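Local coordinates for protein aminopeptidase (Aneurinibacillus sp. AM-1, PDB 5IB9) that probably removes amino-terminal residues from peptides as a zinc-dependent aminopeptidase of the M28 family, and binds a bestatin-type inhibitor beside its metal ions, at residues 221-226 and 293-298. Numbering follows the deposited sequence.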
# COMPACT_ATOMS: atom_id res chain seq x y z
N ASP A 221 -15.89 14.34 16.67
CA ASP A 221 -14.48 14.61 16.34
C ASP A 221 -13.58 13.46 16.81
O ASP A 221 -13.91 12.68 17.72
CB ASP A 221 -13.99 15.84 17.09
CG ASP A 221 -14.72 17.14 16.74
OD1 ASP A 221 -15.41 17.20 15.65
OD2 ASP A 221 -14.50 18.16 17.46
N ILE A 222 -12.45 13.30 16.11
CA ILE A 222 -11.40 12.35 16.48
C ILE A 222 -10.04 13.09 16.61
O ILE A 222 -9.75 13.97 15.81
CB ILE A 222 -11.18 11.30 15.33
CG1 ILE A 222 -12.53 10.54 15.10
CG2 ILE A 222 -10.17 10.24 15.74
CD1 ILE A 222 -12.45 9.77 13.68
N ILE A 223 -9.27 12.72 17.64
CA ILE A 223 -7.87 13.17 17.76
C ILE A 223 -7.02 11.89 17.82
O ILE A 223 -7.33 10.95 18.50
CB ILE A 223 -7.64 13.97 19.05
CG1 ILE A 223 -8.32 15.27 18.80
CG2 ILE A 223 -6.15 14.23 19.12
CD1 ILE A 223 -8.34 16.22 20.05
N ILE A 224 -5.91 11.91 17.05
CA ILE A 224 -4.83 10.83 17.04
C ILE A 224 -3.63 11.34 17.79
O ILE A 224 -3.21 12.52 17.61
CB ILE A 224 -4.49 10.46 15.63
CG1 ILE A 224 -5.75 9.92 14.89
CG2 ILE A 224 -3.44 9.42 15.63
CD1 ILE A 224 -5.51 9.64 13.39
N ILE A 225 -3.18 10.49 18.74
CA ILE A 225 -1.85 10.78 19.44
C ILE A 225 -1.00 9.62 19.04
O ILE A 225 -1.34 8.46 19.36
CB ILE A 225 -2.08 10.84 20.95
CG1 ILE A 225 -3.15 11.90 21.38
CG2 ILE A 225 -0.76 11.14 21.67
CD1 ILE A 225 -4.60 11.30 21.43
N GLY A 226 0.12 9.93 18.42
CA GLY A 226 0.99 8.86 17.85
C GLY A 226 2.46 8.98 18.33
O GLY A 226 2.93 10.03 18.78
N ARG A 293 -13.38 13.84 10.02
CA ARG A 293 -13.72 14.09 11.43
C ARG A 293 -12.45 14.18 12.27
O ARG A 293 -12.58 14.48 13.49
CB ARG A 293 -14.57 12.92 11.98
CG ARG A 293 -15.89 12.98 11.33
CD ARG A 293 -16.76 12.02 11.86
NE ARG A 293 -16.41 10.61 11.80
CZ ARG A 293 -16.18 9.79 12.83
NH1 ARG A 293 -16.14 10.24 14.05
NH2 ARG A 293 -16.04 8.46 12.64
N THR A 294 -11.25 13.91 11.72
CA THR A 294 -10.04 13.95 12.57
C THR A 294 -9.53 15.39 12.62
O THR A 294 -9.03 15.98 11.64
CB THR A 294 -9.00 13.02 11.92
OG1 THR A 294 -9.44 11.68 11.99
CG2 THR A 294 -7.72 13.06 12.89
N ILE A 295 -9.73 15.97 13.81
CA ILE A 295 -9.42 17.37 14.00
C ILE A 295 -7.97 17.68 14.32
O ILE A 295 -7.53 18.81 14.19
CB ILE A 295 -10.31 18.04 15.05
CG1 ILE A 295 -10.05 17.40 16.38
CG2 ILE A 295 -11.89 17.94 14.65
CD1 ILE A 295 -10.86 18.20 17.55
N GLY A 296 -7.22 16.62 14.62
CA GLY A 296 -5.81 16.85 14.87
C GLY A 296 -5.08 15.51 15.10
O GLY A 296 -5.65 14.55 15.64
N MET A 297 -3.81 15.51 14.71
CA MET A 297 -2.95 14.37 14.96
C MET A 297 -1.68 14.97 15.59
O MET A 297 -1.02 15.86 15.04
CB MET A 297 -2.60 13.58 13.65
CG MET A 297 -1.75 12.27 13.87
SD MET A 297 -0.02 12.67 13.91
CE MET A 297 0.55 11.04 14.43
N PHE A 298 -1.41 14.50 16.82
CA PHE A 298 -0.22 14.87 17.65
C PHE A 298 0.79 13.77 17.54
O PHE A 298 0.53 12.67 17.96
CB PHE A 298 -0.60 15.06 19.10
CG PHE A 298 -1.56 16.19 19.37
CD1 PHE A 298 -1.08 17.31 20.12
CD2 PHE A 298 -2.90 16.18 18.96
CE1 PHE A 298 -1.93 18.35 20.40
CE2 PHE A 298 -3.76 17.26 19.25
CZ PHE A 298 -3.28 18.33 19.98
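With chi1 at 64°, Ile295 places CG1 between its backbone N and carbonyl carbon, and from there CG1 meets Ile223 CG1 at 3.7 Å while CG2 and CD1 pack against the carboxylate end of Asp221, crossing it at about a right angle. Arg293 bends at chi3 (-59°), which brings its guanidinium to Ile222; Ile222 CD1 lies over one face, off toward the rim, 3.7 Å from Arg293 NH1. The flat cation can thus rest on an apolar methyl while its N-H groups pair with Asp289 (salt bridge from NE) and the Asn220 carbonyl (hydrogen bond from NH1). Met297 CG touches Ile224 CB at 3.7 Å, and Ile223 CG2 approaches Phe298 CD2 obliquely; branched isoleucines suit this buried, extended backbone.

Five backbone hydrogen bonds join the parallel strands, among them Phe298 N to Ile224 O (2.8 Å) and Gly226 N to Phe298 O (2.8 Å). Gly226, lacking a side chain, leaves room for Met297 CE, 4.1 Å from its CA.

These are neighbouring strands of the M28 catalytic domain, leading toward zinc ligands His228 and Asp301. Strand 263-269 flanks 222-228 and strand 358-364 flanks 294-300; helix 382-400 covers Ile223 and Phe298, whereas Phe351 of helix 348-352 packs on Ile224 and Met297.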